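Local coordinates for protein group 3 allergen SMIPP-S Yv6023A04 (PDB 3H7O) that is an inactivated scabies mite paralogue of the trypsin-like serine proteases and probably lacks the peptide-cleaving activity assigned to its family, at residues D7-P12 and D102-K107; W13-R18 and I53-E58; S59-E64 and D139-S144; K68-V73 and L95-K100. The protein carries 3 engineered substitutions. All coordinates share one frame; numbering follows the deposited sequence.

All four contacts belong to the trypsin-like fold and gather around its N-terminal six-stranded barrel. Interaction 2 pairs strand 14-19 with strand 54-57, first and last in the sheet order, closing the barrel. Centre to centre, interactions 4, 3 and 1 lie about 9, 11 and 12 Å from it. Interaction 4 lies beside the beginning of strand 68-78 and the end of strand 91-95; interaction 1 ties the loops before strand 14-19 and after strand 91-95; interaction 3 reaches from the 59-64 loop to strand 143-150 of the other sheet. Along the chain, interaction 2 closes before interactions 3 and 4 open, and only 139-144 falls beyond interaction 1's span. Residues 53-64 thus serve both barrel closure and the join between sheets.

Interaction 1. Residues D7-P12 and D102-K107; sequences DIKQVP and DGLKSK
Pro12 and Lys107 join two loops through a single direct hydrogen bond, Lys107 N to Pro12 O at 3.1 Å, with the donor above the carbonyl plane and not on a lone pair. The same oxygen receives a CA-H...O contact from Ser106 CA at 3.3 Å. The Pro12 ring runs alongside the start of the Lys107 chain, CG to CB 3.8 Å. Ile8 CG1 packs against Lys105 O at 3.4 Å. Lys9 bends at both chi3 (66°) and chi4 (55°), which curls NZ back to Leu104 CB. Water 1 bridges the backbones, donating to Lys9 O and Leu104 O. Behind this shell, two Asx turns set the loops. Asp7 OD2 accepts Lys9 N, whereas Asp102 OD1 takes Leu104 N (2.7 Å) and Ser106 N (3.0 Å) from opposite faces of its carboxylate plane. Ser106 OG is hydrogen-bonded to Glu58 OE2. The clear polar links between the loops use backbone atoms and one water, while the aspartates act within their own loops to shape that backbone.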
loop_
_atom_site.group_PDB
_atom_site.type_symbol
_atom_site.label_atom_id
_atom_site.label_comp_id
_atom_site.label_asym_id
_atom_site.label_seq_id
_atom_site.Cartn_x
_atom_site.Cartn_y
_atom_site.Cartn_z
ATOM N N ASP A 7 -12.510 -10.895 -2.943
ATOM C CA ASP A 7 -13.580 -9.909 -2.824
ATOM C C ASP A 7 -13.168 -8.777 -1.883
ATOM O O ASP A 7 -12.491 -9.012 -0.877
ATOM C CB ASP A 7 -14.881 -10.555 -2.350
ATOM C CG ASP A 7 -16.087 -9.665 -2.583
ATOM O OD1 ASP A 7 -16.746 -9.821 -3.635
ATOM O OD2 ASP A 7 -16.370 -8.800 -1.729
ATOM N N ILE A 8 -13.584 -7.557 -2.214
ATOM C CA ILE A 8 -13.249 -6.382 -1.405
ATOM C C ILE A 8 -13.692 -6.510 0.057
ATOM O O ILE A 8 -13.038 -5.987 0.959
ATOM C CB ILE A 8 -13.738 -5.043 -2.062
ATOM C CG1 ILE A 8 -13.186 -3.821 -1.311
ATOM C CG2 ILE A 8 -15.264 -4.988 -2.163
ATOM C CD1 ILE A 8 -11.659 -3.700 -1.340
ATOM N N LYS A 9 -14.776 -7.247 0.287
ATOM C CA LYS A 9 -15.302 -7.444 1.638
ATOM C C LYS A 9 -14.364 -8.238 2.561
ATOM O O LYS A 9 -14.521 -8.203 3.784
ATOM C CB LYS A 9 -16.703 -8.062 1.589
ATOM C CG LYS A 9 -17.774 -7.050 1.176
ATOM C CD LYS A 9 -19.196 -7.558 1.376
ATOM C CE LYS A 9 -19.561 -7.763 2.856
ATOM N NZ LYS A 9 -19.375 -6.567 3.717
ATOM N N GLN A 10 -13.390 -8.934 1.970
ATOM C CA GLN A 10 -12.348 -9.636 2.729
ATOM C C GLN A 10 -11.267 -8.682 3.226
ATOM O O GLN A 10 -10.694 -8.884 4.299
ATOM C CB GLN A 10 -11.705 -10.737 1.880
ATOM C CG GLN A 10 -12.633 -11.887 1.528
ATOM C CD GLN A 10 -13.060 -12.689 2.741
ATOM O OE1 GLN A 10 -14.222 -12.646 3.147
ATOM N NE2 GLN A 10 -12.119 -13.420 3.333
ATOM N N VAL A 11 -10.986 -7.652 2.429
ATOM C CA VAL A 11 -9.944 -6.673 2.735
ATOM C C VAL A 11 -10.475 -5.243 2.513
ATOM O O VAL A 11 -9.935 -4.498 1.691
ATOM C CB VAL A 11 -8.647 -6.945 1.906
ATOM C CG1 VAL A 11 -7.926 -8.182 2.436
ATOM C CG2 VAL A 11 -8.963 -7.125 0.419
ATOM N N PRO A 12 -11.532 -4.853 3.260
ATOM C CA PRO A 12 -12.298 -3.630 2.978
ATOM C C PRO A 12 -11.556 -2.307 3.193
ATOM O O PRO A 12 -12.084 -1.246 2.851
ATOM C CB PRO A 12 -13.489 -3.740 3.937
ATOM C CG PRO A 12 -12.992 -4.564 5.058
ATOM C CD PRO A 12 -12.064 -5.562 4.443
ATOM N N ASP A 102 -19.051 2.374 4.436
ATOM C CA ASP A 102 -20.269 1.633 4.734
ATOM C C ASP A 102 -20.018 0.540 5.773
ATOM O O ASP A 102 -20.936 -0.191 6.144
ATOM C CB ASP A 102 -20.866 1.045 3.448
ATOM C CG ASP A 102 -19.992 -0.036 2.824
ATOM O OD1 ASP A 102 -18.889 -0.315 3.343
ATOM O OD2 ASP A 102 -20.418 -0.617 1.804
ATOM N N GLY A 103 -18.764 0.429 6.218
ATOM C CA GLY A 103 -18.348 -0.581 7.196
ATOM C C GLY A 103 -18.368 -2.005 6.668
ATOM O O GLY A 103 -18.236 -2.958 7.438
ATOM N N LEU A 104 -18.527 -2.140 5.352
ATOM C CA LEU A 104 -18.692 -3.435 4.698
ATOM C C LEU A 104 -17.712 -3.586 3.526
ATOM O O LEU A 104 -16.768 -4.378 3.591
ATOM C CB LEU A 104 -20.145 -3.603 4.225
ATOM C CG LEU A 104 -21.263 -3.464 5.269
ATOM C CD1 LEU A 104 -22.627 -3.217 4.613
ATOM C CD2 LEU A 104 -21.320 -4.672 6.202
ATOM N N LYS A 105 -17.937 -2.822 2.462
ATOM C CA LYS A 105 -17.017 -2.799 1.328
ATOM C C LYS A 105 -15.866 -1.839 1.594
ATOM O O LYS A 105 -14.806 -1.947 0.976
ATOM C CB LYS A 105 -17.745 -2.394 0.047
ATOM C CG LYS A 105 -18.745 -3.412 -0.478
ATOM C CD LYS A 105 -19.426 -2.864 -1.723
ATOM C CE LYS A 105 -20.146 -3.945 -2.495
ATOM N NZ LYS A 105 -20.432 -3.492 -3.885
ATOM N N SER A 106 -16.086 -0.896 2.511
ATOM C CA SER A 106 -15.061 0.073 2.896
ATOM C C SER A 106 -15.038 0.266 4.408
ATOM O O SER A 106 -16.039 0.651 5.022
ATOM C CB SER A 106 -15.258 1.407 2.168
ATOM O OG SER A 106 -16.583 1.886 2.333
ATOM N N LYS A 107 -13.884 -0.019 5.000
ATOM C CA LYS A 107 -13.731 -0.057 6.447
ATOM C C LYS A 107 -12.285 0.305 6.763
ATOM O O LYS A 107 -11.384 -0.115 6.048
ATOM C CB LYS A 107 -14.059 -1.467 6.957
ATOM C CG LYS A 107 -14.244 -1.592 8.455
ATOM C CD LYS A 107 -14.515 -3.033 8.859
ATOM C CE LYS A 107 -14.403 -3.203 10.364
ATOM N NZ LYS A 107 -14.989 -4.486 10.830
HETATM O O HOH W 1 -16.067 -6.437 5.235
#

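Interaction 2. Residues W13-R18 and I53-E58; sequences WTVAVR and IVIQYE
Arg18 lays the edge of its guanidinium against the side-chain amide of Gln56, NE and NH2 both donating to OE1 at 2.8 Å and 3.0 Å. The two planes are only 29° apart and OE1 lies close to the guanidinium plane, so this is a side-on grip of one oxygen by two nitrogens. Gln56 CG is anti to the backbone N (chi1 -176°) and the chain is extended beyond it, which carries the amide far enough to meet an Arg18 chain extended from CG to NE. Gln56 NE2 is held in turn by Leu62 O and Pro66 O, fixing the amide's rotation. Ala16 and Val54 share this face, and Leu62 packs on Ala16. On the reverse face the branches interlock: Val17 CG2 lies beside Ile55 CD1 at 3.9 Å, Val17 CG1 meets Ile53 CG2 at 3.8 Å, and Val15 CG1 touches Tyr57 CB at 3.6 Å. Leu93 packs against Val17, Ile53 and Ile55 from strand 91-95. The strands are antiparallel, at 151°, with paired bonds at Ala16-Gln56 and Arg18-Val54; Ala16 N to Gln56 O measures 2.8 Å. Beyond them water 2 bridges Thr14 O and Glu58 N where the strands part. The seam that closes the barrel thus combines regular backbone bonds, an apolar inner face and an outer polar pair in which one amide oxygen satisfies two donors.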
loop_
_atom_site.group_PDB
_atom_site.type_symbol
_atom_site.label_atom_id
_atom_site.label_comp_id
_atom_site.label_asym_id
_atom_site.label_seq_id
_atom_site.Cartn_x
_atom_site.Cartn_y
_atom_site.Cartn_z
ATOM N N TRP A 13 -10.349 -2.381 3.746
ATOM C CA TRP A 13 -9.470 -1.224 3.906
ATOM C C TRP A 13 -8.675 -0.915 2.641
ATOM O O TRP A 13 -8.014 0.120 2.566
ATOM C CB TRP A 13 -8.496 -1.476 5.064
ATOM C CG TRP A 13 -7.926 -2.851 5.015
ATOM C CD1 TRP A 13 -6.891 -3.284 4.238
ATOM C CD2 TRP A 13 -8.392 -3.993 5.740
ATOM N NE1 TRP A 13 -6.672 -4.624 4.445
ATOM C CE2 TRP A 13 -7.580 -5.085 5.363
ATOM C CE3 TRP A 13 -9.417 -4.200 6.675
ATOM C CZ2 TRP A 13 -7.754 -6.366 5.893
ATOM C CZ3 TRP A 13 -9.591 -5.477 7.202
ATOM C CH2 TRP A 13 -8.760 -6.542 6.807
ATOM N N THR A 14 -8.724 -1.819 1.662
ATOM C CA THR A 14 -7.916 -1.695 0.451
ATOM C C THR A 14 -8.511 -0.653 -0.489
ATOM O O THR A 14 -9.726 -0.629 -0.724
ATOM C CB THR A 14 -7.789 -3.052 -0.300
ATOM O OG1 THR A 14 -7.403 -4.082 0.622
ATOM C CG2 THR A 14 -6.752 -2.972 -1.423
ATOM N N VAL A 15 -7.648 0.214 -1.014
ATOM C CA VAL A 15 -8.055 1.174 -2.039
ATOM C C VAL A 15 -7.019 1.210 -3.155
ATOM O O VAL A 15 -5.906 0.703 -2.997
ATOM C CB VAL A 15 -8.276 2.618 -1.474
ATOM C CG1 VAL A 15 -9.262 2.615 -0.322
ATOM C CG2 VAL A 15 -6.964 3.261 -1.049
ATOM N N ALA A 16 -7.410 1.791 -4.287
ATOM C CA ALA A 16 -6.476 2.167 -5.335
ATOM C C ALA A 16 -6.270 3.675 -5.292
ATOM O O ALA A 16 -7.241 4.446 -5.214
ATOM C CB ALA A 16 -7.002 1.740 -6.705
ATOM N N VAL A 17 -5.005 4.087 -5.336
ATOM C CA VAL A 17 -4.641 5.494 -5.439
ATOM C C VAL A 17 -4.280 5.794 -6.896
ATOM O O VAL A 17 -3.288 5.278 -7.418
ATOM C CB VAL A 17 -3.467 5.855 -4.490
ATOM C CG1 VAL A 17 -3.059 7.328 -4.658
ATOM C CG2 VAL A 17 -3.842 5.556 -3.028
ATOM N N ARG A 18 -5.101 6.615 -7.544
ATOM C CA ARG A 18 -4.905 6.973 -8.947
ATOM C C ARG A 18 -4.182 8.306 -9.080
ATOM O O ARG A 18 -4.600 9.311 -8.492
ATOM C CB ARG A 18 -6.247 7.057 -9.675
ATOM C CG ARG A 18 -7.100 5.803 -9.597
ATOM C CD ARG A 18 -8.337 5.944 -10.481
ATOM N NE ARG A 18 -8.864 4.647 -10.889
ATOM C CZ ARG A 18 -8.372 3.914 -11.887
ATOM N NH1 ARG A 18 -7.332 4.345 -12.596
ATOM N NH2 ARG A 18 -8.929 2.744 -12.178
ATOM N N ILE A 53 -5.211 13.763 -7.551
ATOM C CA ILE A 53 -5.260 12.394 -7.028
ATOM C C ILE A 53 -6.695 11.915 -6.803
ATOM O O ILE A 53 -7.544 12.679 -6.353
ATOM C CB ILE A 53 -4.423 12.260 -5.725
ATOM C CG1 ILE A 53 -3.000 12.794 -5.949
ATOM C CG2 ILE A 53 -4.406 10.801 -5.224
ATOM C CD1 ILE A 53 -2.174 12.997 -4.670
ATOM N N VAL A 54 -6.957 10.649 -7.142
ATOM C CA VAL A 54 -8.268 10.029 -6.920
ATOM C C VAL A 54 -8.129 8.744 -6.105
ATOM O O VAL A 54 -7.250 7.914 -6.370
ATOM C CB VAL A 54 -9.018 9.731 -8.263
ATOM C CG1 VAL A 54 -10.379 9.106 -8.010
ATOM C CG2 VAL A 54 -9.182 11.000 -9.084
ATOM N N ILE A 55 -9.000 8.592 -5.111
ATOM C CA ILE A 55 -9.070 7.366 -4.324
ATOM C C ILE A 55 -10.242 6.522 -4.809
ATOM O O ILE A 55 -11.394 6.946 -4.711
ATOM C CB ILE A 55 -9.263 7.650 -2.803
ATOM C CG1 ILE A 55 -8.172 8.583 -2.256
ATOM C CG2 ILE A 55 -9.364 6.331 -2.000
ATOM C CD1 ILE A 55 -6.755 8.056 -2.378
ATOM N N GLN A 56 -9.938 5.334 -5.326
ATOM C CA GLN A 56 -10.961 4.374 -5.723
ATOM C C GLN A 56 -11.090 3.312 -4.633
ATOM O O GLN A 56 -10.097 2.694 -4.228
ATOM C CB GLN A 56 -10.631 3.732 -7.078
ATOM C CG GLN A 56 -11.726 2.784 -7.605
ATOM C CD GLN A 56 -11.528 2.357 -9.057
ATOM O OE1 GLN A 56 -10.546 2.722 -9.707
ATOM N NE2 GLN A 56 -12.476 1.580 -9.571
ATOM N N TYR A 57 -12.316 3.107 -4.167
ATOM C CA TYR A 57 -12.569 2.200 -3.051
ATOM C C TYR A 57 -13.807 1.338 -3.275
ATOM O O TYR A 57 -14.564 1.568 -4.219
ATOM C CB TYR A 57 -12.608 2.962 -1.711
ATOM C CG TYR A 57 -13.649 4.063 -1.559
ATOM C CD1 TYR A 57 -14.668 3.950 -0.607
ATOM C CD2 TYR A 57 -13.590 5.234 -2.320
ATOM C CE1 TYR A 57 -15.621 4.962 -0.436
ATOM C CE2 TYR A 57 -14.544 6.251 -2.158
ATOM C CZ TYR A 57 -15.552 6.107 -1.212
ATOM O OH TYR A 57 -16.490 7.107 -1.044
ATOM N N GLU A 58 -13.981 0.321 -2.427
ATOM C CA GLU A 58 -15.081 -0.648 -2.537
ATOM C C GLU A 58 -15.042 -1.449 -3.840
ATOM O O GLU A 58 -16.084 -1.872 -4.341
ATOM C CB GLU A 58 -16.450 0.038 -2.368
ATOM C CG GLU A 58 -16.614 0.801 -1.061
ATOM C CD GLU A 58 -18.044 1.235 -0.782
ATOM O OE1 GLU A 58 -18.922 1.054 -1.652
ATOM O OE2 GLU A 58 -18.290 1.760 0.325
HETATM O O HOH W 2 -12.486 -0.220 -0.075
#

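Interaction 3. Residues S59-E64 and D139-S144; sequences STNLWE and DHDLKS
Asn61 ND2 donates to Asp141 OD1 at 2.6 Å, the shortest of three hydrogen bonds by which the 59-64 loop of the N-terminal barrel meets the chain entering strand 143-150 of the second sheet in this trypsin-like fold. The oxygen lies in the Asn61 amide plane, but it is met from above the carboxylate plane, the two groups being turned 78° apart. Backbone bonds flank this pair: Leu142 N to Thr60 O at 2.7 Å and nearly straight, and Leu62 N to His140 O at 3.0 Å, making a single bridge centred on Asn61 and Asp141. The Asn61 amide is held at its other end as well, because OD1 accepts Trp63 N and Glu64 N from opposite faces of its plane, an Asx turn through Trp63 N, extended to an Asx motif by Glu64 N. Pro137 O is a second partner of ND2. Water 3 lies within hydrogen-bonding distance of Thr60 O and Leu142 O, and Lys143 NZ fastens its own segment by donating to Asp139 O and Asp141 O. Farther out, Leu142 CB packs on Thr60 O. His140 is fixed from both ring nitrogens, ND1 with Asp136 O and NE2 with Gly132 O, an arrangement consistent with a protonated imidazole. Its ring forms an offset stack with the six-membered ring of Trp63, centroids 3.8 Å apart and planes at 21°, and His140 CE1 sits 3.2 Å from Trp63 CZ2.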
loop_
_atom_site.group_PDB
_atom_site.type_symbol
_atom_site.label_atom_id
_atom_site.label_comp_id
_atom_site.label_asym_id
_atom_site.label_seq_id
_atom_site.Cartn_x
_atom_site.Cartn_y
_atom_site.Cartn_z
ATOM N N SER A 59 -13.838 -1.679 -4.364
ATOM C CA SER A 59 -13.672 -2.230 -5.708
ATOM C C SER A 59 -13.027 -3.614 -5.731
ATOM O O SER A 59 -11.915 -3.808 -5.245
ATOM C CB SER A 59 -12.871 -1.259 -6.593
ATOM O OG SER A 59 -12.656 -1.803 -7.887
ATOM N N THR A 60 -13.727 -4.563 -6.338
ATOM C CA THR A 60 -13.219 -5.922 -6.491
ATOM C C THR A 60 -12.493 -6.067 -7.833
ATOM O O THR A 60 -11.708 -6.993 -8.034
ATOM C CB THR A 60 -14.369 -6.936 -6.316
ATOM O OG1 THR A 60 -14.893 -6.798 -4.988
ATOM C CG2 THR A 60 -13.902 -8.375 -6.526
ATOM N N ASN A 61 -12.771 -5.132 -8.741
ATOM C CA ASN A 61 -12.068 -5.011 -10.012
ATOM C C ASN A 61 -12.177 -3.561 -10.465
ATOM O O ASN A 61 -13.280 -3.038 -10.601
ATOM C CB ASN A 61 -12.647 -5.967 -11.067
ATOM C CG ASN A 61 -11.929 -5.867 -12.407
ATOM O OD1 ASN A 61 -12.014 -4.851 -13.102
ATOM N ND2 ASN A 61 -11.224 -6.927 -12.780
ATOM N N LEU A 62 -11.030 -2.915 -10.683
ATOM C CA LEU A 62 -10.991 -1.469 -10.949
ATOM C C LEU A 62 -11.846 -1.023 -12.139
ATOM O O LEU A 62 -12.335 0.116 -12.171
ATOM C CB LEU A 62 -9.547 -0.986 -11.104
ATOM C CG LEU A 62 -8.637 -1.116 -9.876
ATOM C CD1 LEU A 62 -7.286 -0.465 -10.138
ATOM C CD2 LEU A 62 -9.291 -0.513 -8.631
ATOM N N TRP A 63 -12.033 -1.928 -13.099
ATOM C CA TRP A 63 -12.872 -1.671 -14.270
ATOM C C TRP A 63 -14.294 -2.199 -14.096
ATOM O O TRP A 63 -15.265 -1.453 -14.245
ATOM C CB TRP A 63 -12.260 -2.307 -15.524
ATOM C CG TRP A 63 -10.999 -1.660 -16.023
ATOM C CD1 TRP A 63 -10.410 -0.517 -15.557
ATOM C CD2 TRP A 63 -10.193 -2.106 -17.120
ATOM N NE1 TRP A 63 -9.276 -0.240 -16.281
ATOM C CE2 TRP A 63 -9.122 -1.196 -17.251
ATOM C CE3 TRP A 63 -10.270 -3.193 -18.004
ATOM C CZ2 TRP A 63 -8.134 -1.336 -18.228
ATOM C CZ3 TRP A 63 -9.287 -3.333 -18.978
ATOM C CH2 TRP A 63 -8.233 -2.408 -19.080
ATOM N N GLU A 64 -14.403 -3.489 -13.778
ATOM C CA GLU A 64 -15.675 -4.219 -13.828
ATOM C C GLU A 64 -16.560 -4.073 -12.593
ATOM O O GLU A 64 -17.781 -4.196 -12.687
ATOM C CB GLU A 64 -15.419 -5.696 -14.116
ATOM C CG GLU A 64 -14.763 -5.929 -15.465
ATOM C CD GLU A 64 -14.685 -7.390 -15.833
ATOM O OE1 GLU A 64 -14.092 -8.180 -15.063
ATOM O OE2 GLU A 64 -15.210 -7.743 -16.905
ATOM N N ASP A 139 -6.475 -8.494 -15.137
ATOM C CA ASP A 139 -5.304 -7.844 -14.546
ATOM C C ASP A 139 -5.698 -6.772 -13.537
ATOM O O ASP A 139 -4.877 -6.350 -12.728
ATOM C CB ASP A 139 -4.417 -7.212 -15.621
ATOM C CG ASP A 139 -3.676 -8.237 -16.455
ATOM O OD1 ASP A 139 -3.557 -9.402 -16.024
ATOM O OD2 ASP A 139 -3.207 -7.866 -17.549
ATOM N N HIS A 140 -6.955 -6.340 -13.591
ATOM C CA HIS A 140 -7.447 -5.278 -12.718
ATOM C C HIS A 140 -8.282 -5.795 -11.548
ATOM O O HIS A 140 -8.909 -5.009 -10.843
ATOM C CB HIS A 140 -8.212 -4.228 -13.537
ATOM C CG HIS A 140 -7.359 -3.537 -14.553
ATOM N ND1 HIS A 140 -7.082 -4.084 -15.787
ATOM C CD2 HIS A 140 -6.701 -2.354 -14.511
ATOM C CE1 HIS A 140 -6.289 -3.271 -16.460
ATOM N NE2 HIS A 140 -6.049 -2.210 -15.712
ATOM N N ASP A 141 -8.273 -7.115 -11.343
ATOM C CA ASP A 141 -8.934 -7.729 -10.191
ATOM C C ASP A 141 -8.228 -7.360 -8.897
ATOM O O ASP A 141 -7.002 -7.231 -8.866
ATOM C CB ASP A 141 -8.906 -9.257 -10.295
ATOM C CG ASP A 141 -9.922 -9.808 -11.276
ATOM O OD1 ASP A 141 -11.002 -9.208 -11.458
ATOM O OD2 ASP A 141 -9.635 -10.869 -11.854
ATOM N N LEU A 142 -9.005 -7.218 -7.828
ATOM C CA LEU A 142 -8.446 -7.211 -6.482
ATOM C C LEU A 142 -7.858 -8.589 -6.198
ATOM O O LEU A 142 -8.529 -9.609 -6.369
ATOM C CB LEU A 142 -9.515 -6.873 -5.440
ATOM C CG LEU A 142 -9.092 -6.910 -3.966
ATOM C CD1 LEU A 142 -8.056 -5.837 -3.647
ATOM C CD2 LEU A 142 -10.305 -6.748 -3.078
ATOM N N LYS A 143 -6.598 -8.605 -5.781
ATOM C CA LYS A 143 -5.902 -9.844 -5.455
ATOM C C LYS A 143 -5.368 -9.754 -4.033
ATOM O O LYS A 143 -5.103 -8.656 -3.533
ATOM C CB LYS A 143 -4.748 -10.090 -6.438
ATOM C CG LYS A 143 -5.173 -10.272 -7.899
ATOM C CD LYS A 143 -4.008 -10.021 -8.869
ATOM C CE LYS A 143 -3.785 -8.518 -9.134
ATOM N NZ LYS A 143 -4.736 -7.952 -10.151
ATOM N N SER A 144 -5.232 -10.902 -3.375
ATOM C CA SER A 144 -4.555 -10.952 -2.080
ATOM C C SER A 144 -3.642 -12.175 -2.004
ATOM O O SER A 144 -3.845 -13.154 -2.720
ATOM C CB SER A 144 -5.555 -10.929 -0.920
ATOM O OG SER A 144 -6.291 -12.134 -0.850
HETATM O O HOH W 3 -11.134 -10.090 -7.623
#

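Interaction 4. Residues K68-V73 and L95-K100; sequences KSDPYV and LSRPLK
This is an antiparallel non-hydrogen-bonded pair, Val73 with Leu95, that continues into loop packing in the N-terminal barrel, where the first half of broken strand 68-78 lies beside the end of strand 91-95. One backbone bond secures it, Ser96 N to Tyr72 O at 2.9 Å, and Leu95 CA makes a CA-H...O contact with the same oxygen. Val73 CG2 and Leu95 CD2 touch at 3.9 Å. Over one face of the Tyr72 ring sits Arg97 CB, a CH-pi contact 3.8 Å from the centroid and 28° off the normal. Asp70 swings its CG anti to the backbone N (chi1 -167°), sending OD2 to within 2.7 Å of Arg97 O; so close an approach of two oxygens suggests a protonated acid. Leu95 CD2 and Leu99 CD2 line this carboxyl, the former 3.7 Å from Asp70 CG. Around this, the Asp70 backbone bonds to Ile55 of strand 54-57, Lys100 N meets Tyr57 OH, Lys68 NZ pairs with Glu58, and Leu95 and Leu99 bond to Trp36 and Gln35 ahead of strand 37-40.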
loop_
_atom_site.group_PDB
_atom_site.type_symbol
_atom_site.label_atom_id
_atom_site.label_comp_id
_atom_site.label_asym_id
_atom_site.label_seq_id
_atom_site.Cartn_x
_atom_site.Cartn_y
_atom_site.Cartn_z
ATOM N N LYS A 68 -16.501 2.949 -5.627
ATOM C CA LYS A 68 -16.627 4.400 -5.486
ATOM C C LYS A 68 -15.301 5.104 -5.762
ATOM O O LYS A 68 -14.236 4.485 -5.682
ATOM C CB LYS A 68 -17.096 4.752 -4.074
ATOM C CG LYS A 68 -18.514 4.331 -3.762
ATOM C CD LYS A 68 -18.840 4.619 -2.309
ATOM C CE LYS A 68 -20.339 4.700 -2.103
ATOM N NZ LYS A 68 -20.978 3.365 -2.240
ATOM N N SER A 69 -15.372 6.396 -6.071
ATOM C CA SER A 69 -14.177 7.208 -6.265
ATOM C C SER A 69 -14.288 8.573 -5.594
ATOM O O SER A 69 -15.280 9.289 -5.768
ATOM C CB SER A 69 -13.861 7.362 -7.752
ATOM O OG SER A 69 -13.493 6.114 -8.314
ATOM N N ASP A 70 -13.260 8.918 -4.825
ATOM C CA ASP A 70 -13.200 10.191 -4.121
ATOM C C ASP A 70 -12.090 11.047 -4.730
ATOM O O ASP A 70 -10.911 10.788 -4.488
ATOM C CB ASP A 70 -12.926 9.950 -2.632
ATOM C CG ASP A 70 -13.161 11.182 -1.778
ATOM O OD1 ASP A 70 -13.034 12.317 -2.289
ATOM O OD2 ASP A 70 -13.458 11.011 -0.575
ATOM N N PRO A 71 -12.467 12.062 -5.533
ATOM C CA PRO A 71 -11.508 12.958 -6.191
ATOM C C PRO A 71 -11.215 14.231 -5.390
ATOM O O PRO A 71 -10.974 15.287 -5.982
ATOM C CB PRO A 71 -12.240 13.329 -7.474
ATOM C CG PRO A 71 -13.671 13.404 -7.033
ATOM C CD PRO A 71 -13.842 12.301 -6.011
ATOM N N TYR A 72 -11.249 14.137 -4.066
ATOM C CA TYR A 72 -11.082 15.317 -3.223
ATOM C C TYR A 72 -9.878 15.201 -2.291
ATOM O O TYR A 72 -9.989 15.456 -1.091
ATOM C CB TYR A 72 -12.347 15.585 -2.400
ATOM C CG TYR A 72 -13.568 16.016 -3.184
ATOM C CD1 TYR A 72 -13.803 17.364 -3.465
ATOM C CD2 TYR A 72 -14.510 15.080 -3.608
ATOM C CE1 TYR A 72 -14.943 17.767 -4.164
ATOM C CE2 TYR A 72 -15.652 15.473 -4.305
ATOM C CZ TYR A 72 -15.857 16.814 -4.582
ATOM O OH TYR A 72 -16.980 17.197 -5.271
ATOM N N VAL A 73 -8.729 14.813 -2.837
ATOM C CA VAL A 73 -7.497 14.817 -2.056
ATOM C C VAL A 73 -6.996 16.263 -1.936
ATOM O O VAL A 73 -6.777 16.938 -2.944
ATOM C CB VAL A 73 -6.413 13.887 -2.663
ATOM C CG1 VAL A 73 -5.124 13.960 -1.848
ATOM C CG2 VAL A 73 -6.920 12.446 -2.736
ATOM N N LEU A 95 -8.317 14.013 2.754
ATOM C CA LEU A 95 -9.493 14.309 1.945
ATOM C C LEU A 95 -10.266 15.516 2.467
ATOM O O LEU A 95 -10.390 15.707 3.680
ATOM C CB LEU A 95 -10.406 13.084 1.886
ATOM C CG LEU A 95 -9.786 11.871 1.204
ATOM C CD1 LEU A 95 -10.419 10.592 1.729
ATOM C CD2 LEU A 95 -9.903 11.986 -0.320
ATOM N N SER A 96 -10.773 16.335 1.547
ATOM C CA SER A 96 -11.635 17.459 1.912
ATOM C C SER A 96 -13.104 17.034 1.945
ATOM O O SER A 96 -13.916 17.626 2.661
ATOM C CB SER A 96 -11.437 18.634 0.952
ATOM O OG SER A 96 -11.821 18.288 -0.366
ATOM N N ARG A 97 -13.428 16.014 1.152
ATOM C CA ARG A 97 -14.736 15.370 1.149
ATOM C C ARG A 97 -14.488 13.923 1.573
ATOM O O ARG A 97 -13.663 13.235 0.965
ATOM C CB ARG A 97 -15.356 15.435 -0.252
ATOM C CG ARG A 97 -16.803 14.952 -0.371
ATOM C CD ARG A 97 -16.911 13.493 -0.821
ATOM N NE ARG A 97 -18.304 13.145 -1.088
ATOM C CZ ARG A 97 -19.144 12.646 -0.186
ATOM N NH1 ARG A 97 -18.734 12.402 1.057
ATOM N NH2 ARG A 97 -20.398 12.387 -0.528
ATOM N N PRO A 98 -15.189 13.455 2.626
ATOM C CA PRO A 98 -14.817 12.163 3.216
ATOM C C PRO A 98 -15.221 10.960 2.371
ATOM O O PRO A 98 -16.157 11.051 1.577
ATOM C CB PRO A 98 -15.579 12.151 4.543
ATOM C CG PRO A 98 -16.769 13.010 4.304
ATOM C CD PRO A 98 -16.359 14.058 3.294
ATOM N N LEU A 99 -14.507 9.848 2.542
ATOM C CA LEU A 99 -14.922 8.573 1.956
ATOM C C LEU A 99 -16.265 8.173 2.552
ATOM O O LEU A 99 -16.484 8.342 3.756
ATOM C CB LEU A 99 -13.895 7.477 2.256
ATOM C CG LEU A 99 -12.435 7.655 1.824
ATOM C CD1 LEU A 99 -11.553 6.589 2.470
ATOM C CD2 LEU A 99 -12.296 7.632 0.304
ATOM N N LYS A 100 -17.160 7.666 1.708
ATOM C CA LYS A 100 -18.461 7.172 2.154
ATOM C C LYS A 100 -18.332 5.736 2.665
ATOM O O LYS A 100 -18.724 4.776 1.984
ATOM C CB LYS A 100 -19.488 7.240 1.016
ATOM C CG LYS A 100 -19.845 8.645 0.559
ATOM C CD LYS A 100 -20.998 8.635 -0.437
ATOM C CE LYS A 100 -22.338 8.399 0.251
ATOM N NZ LYS A 100 -23.485 8.690 -0.653
#